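Local structure of Thiol:disulfide interchange protein DsbA (Neisseria meningitidis MC58, 3HZ8) at residues N16-Q21 and E148-D153. The protein probably acts as a periplasmic thiol-disulfide oxidoreductase of the DsbA type, passing its redox-active disulfide to other proteins. The protein carries 1 engineered substitution. Numbering follows the deposited sequence. Where two conformers were deposited one is given.
Sequences NPIPQQ and ETFQID
Phe150, just past the end of helix 134-149, reaches across to the extended loop Asn16-Pro19, its CA 7.5 Å from the CA of Asn16. A Schellman motif ends this helix in the DsbA-type thioredoxin fold: Gln151, at positive phi, is the C-prime residue, Ile152 N hydrogen-bonds back to a carbonyl of the last helical turn, and Gln151 N makes a weak hydrogen bond to Glu148 O. The contact joins the loop between strands 11-13 and 26-32 to the C-terminal end of helix 134-149 at the surface. With CG anti to its own carbonyl carbon (chi1 -63°), Phe150 projects its ring against the loop. Ile18 CG1 sits over the centre of one face, a CH-pi contact 3.6 Å from the ring centroid and only 6° off the normal; Thr149 CG2 lies over the opposite face, toward the rim. Ile18 is buried against Leu29 and Phe31 of strand 26-32. Pro19 CD approaches Phe150 CZ obliquely at 4.0 Å, while the carbonyl oxygens of Asn16 and Pro17 both come near CE1. The Asn16 amide, tilted 34° from the ring plane, brings ND2 to 3.5 Å from Phe150 CE1. That same ND2 donates to a water 2.9 Å away, which donates to Thr149 O.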
loop_
_atom_site.group_PDB
_atom_site.type_symbol
_atom_site.label_atom_id
_atom_site.label_comp_id
_atom_site.label_asym_id
_atom_site.label_seq_id
_atom_site.Cartn_x
_atom_site.Cartn_y
_atom_site.Cartn_z
ATOM N N ASN A 16 -8.171 -13.154 -11.053
ATOM C CA ASN A 16 -7.804 -14.025 -9.951
ATOM C C ASN A 16 -7.739 -13.171 -8.697
ATOM O O ASN A 16 -6.926 -12.248 -8.617
ATOM C CB ASN A 16 -6.445 -14.669 -10.211
ATOM C CG ASN A 16 -6.076 -15.697 -9.167
ATOM O OD1 ASN A 16 -6.947 -16.318 -8.540
ATOM N ND2 ASN A 16 -4.764 -15.902 -8.981
ATOM N N PRO A 17 -8.623 -13.444 -7.723
ATOM C CA PRO A 17 -8.660 -12.565 -6.563
ATOM C C PRO A 17 -7.427 -12.698 -5.666
ATOM O O PRO A 17 -6.817 -13.768 -5.577
ATOM C CB PRO A 17 -9.926 -13.016 -5.821
ATOM C CG PRO A 17 -10.113 -14.460 -6.219
ATOM C CD PRO A 17 -9.639 -14.514 -7.658
ATOM N N ILE A 18 -7.054 -11.593 -5.019
ATOM C CA ILE A 18 -5.944 -11.603 -4.065
ATOM C C ILE A 18 -6.475 -11.965 -2.680
ATOM O O ILE A 18 -7.369 -11.306 -2.177
ATOM C CB ILE A 18 -5.234 -10.232 -4.016
ATOM C CG1 ILE A 18 -4.783 -9.839 -5.427
ATOM C CG2 ILE A 18 -4.075 -10.240 -2.993
ATOM C CD1 ILE A 18 -4.109 -8.469 -5.542
ATOM N N PRO A 19 -5.953 -13.050 -2.075
ATOM C CA PRO A 19 -6.451 -13.350 -0.724
ATOM C C PRO A 19 -6.246 -12.184 0.248
ATOM O O PRO A 19 -5.174 -11.556 0.271
ATOM C CB PRO A 19 -5.603 -14.549 -0.302
ATOM C CG PRO A 19 -5.238 -15.214 -1.599
ATOM C CD PRO A 19 -5.002 -14.071 -2.551
ATOM N N GLN A 20 -7.277 -11.886 1.032
ATOM C CA GLN A 20 -7.207 -10.825 2.031
ATOM C C GLN A 20 -6.409 -11.292 3.235
ATOM O O GLN A 20 -6.410 -12.484 3.555
ATOM C CB GLN A 20 -8.604 -10.450 2.509
ATOM C CG GLN A 20 -9.471 -9.768 1.469
ATOM C CD GLN A 20 -10.635 -9.012 2.103
ATOM O OE1 GLN A 20 -11.259 -8.170 1.468
ATOM N NE2 GLN A 20 -10.914 -9.302 3.376
ATOM N N GLN A 21 -5.734 -10.362 3.899
ATOM C CA GLN A 21 -5.029 -10.701 5.140
ATOM C C GLN A 21 -5.984 -11.093 6.262
ATOM O O GLN A 21 -5.690 -12.020 7.018
ATOM C CB GLN A 21 -4.149 -9.553 5.589
ATOM C CG GLN A 21 -3.013 -9.236 4.647
ATOM C CD GLN A 21 -2.232 -8.025 5.088
ATOM O OE1 GLN A 21 -2.764 -7.154 5.787
ATOM N NE2 GLN A 21 -0.954 -7.965 4.699
ATOM N N GLU A 148 4.401 -10.573 -8.943
ATOM C CA GLU A 148 4.540 -11.513 -10.051
ATOM C C GLU A 148 3.276 -12.343 -10.271
ATOM O O GLU A 148 2.806 -12.459 -11.404
ATOM C CB GLU A 148 5.763 -12.412 -9.820
ATOM C CG GLU A 148 7.104 -11.631 -9.939
ATOM C CD GLU A 148 8.302 -12.360 -9.331
ATOM O OE1 GLU A 148 8.186 -13.563 -9.011
ATOM O OE2 GLU A 148 9.372 -11.717 -9.164
ATOM N N THR A 149 2.736 -12.912 -9.196
ATOM C CA THR A 149 1.535 -13.739 -9.299
ATOM C C THR A 149 0.362 -12.963 -9.883
ATOM O O THR A 149 -0.363 -13.479 -10.743
ATOM C CB THR A 149 1.131 -14.333 -7.928
ATOM O OG1 THR A 149 2.203 -15.138 -7.424
ATOM C CG2 THR A 149 -0.132 -15.186 -8.035
ATOM N N PHE A 150 0.173 -11.724 -9.417
ATOM C CA PHE A 150 -0.991 -10.939 -9.833
ATOM C C PHE A 150 -0.685 -9.941 -10.944
ATOM O O PHE A 150 -1.549 -9.157 -11.352
ATOM C CB PHE A 150 -1.693 -10.323 -8.616
ATOM C CG PHE A 150 -2.249 -11.365 -7.690
ATOM C CD1 PHE A 150 -3.415 -12.050 -8.038
ATOM C CD2 PHE A 150 -1.581 -11.724 -6.529
ATOM C CE1 PHE A 150 -3.912 -13.037 -7.222
ATOM C CE2 PHE A 150 -2.084 -12.718 -5.702
ATOM C CZ PHE A 150 -3.252 -13.382 -6.053
ATOM N N GLN A 151 0.542 -10.020 -11.459
ATOM C CA GLN A 151 0.993 -9.191 -12.592
ATOM C C GLN A 151 0.677 -7.703 -12.393
ATOM O O GLN A 151 0.088 -7.030 -13.249
ATOM C CB GLN A 151 0.458 -9.748 -13.917
ATOM C CG GLN A 151 0.882 -11.209 -14.134
ATOM C CD GLN A 151 0.264 -11.810 -15.367
ATOM O OE1 GLN A 151 -0.943 -12.062 -15.409
ATOM N NE2 GLN A 151 1.086 -12.041 -16.389
ATOM N N ILE A 152 1.062 -7.207 -11.220
ATOM C CA ILE A 152 0.881 -5.796 -10.911
ATOM C C ILE A 152 1.984 -5.032 -11.649
ATOM O O ILE A 152 3.136 -5.045 -11.209
ATOM C CB ILE A 152 0.951 -5.535 -9.372
ATOM C CG1 ILE A 152 -0.007 -6.463 -8.606
ATOM C CG2 ILE A 152 0.730 -4.042 -9.035
ATOM C CD1 ILE A 152 -1.496 -6.315 -8.949
ATOM N N ASP A 153 1.636 -4.392 -12.768
ATOM C CA ASP A 153 2.646 -3.755 -13.618
ATOM C C ASP A 153 2.547 -2.235 -13.638
ATOM O O ASP A 153 3.254 -1.574 -14.400
ATOM C CB ASP A 153 2.629 -4.341 -15.043
ATOM C CG ASP A 153 1.289 -4.158 -15.755
ATOM O OD1 ASP A 153 0.347 -3.582 -15.176
ATOM O OD2 ASP A 153 1.181 -4.615 -16.918
HETATM O O HOH W 1 -2.693 -14.995 -10.865
#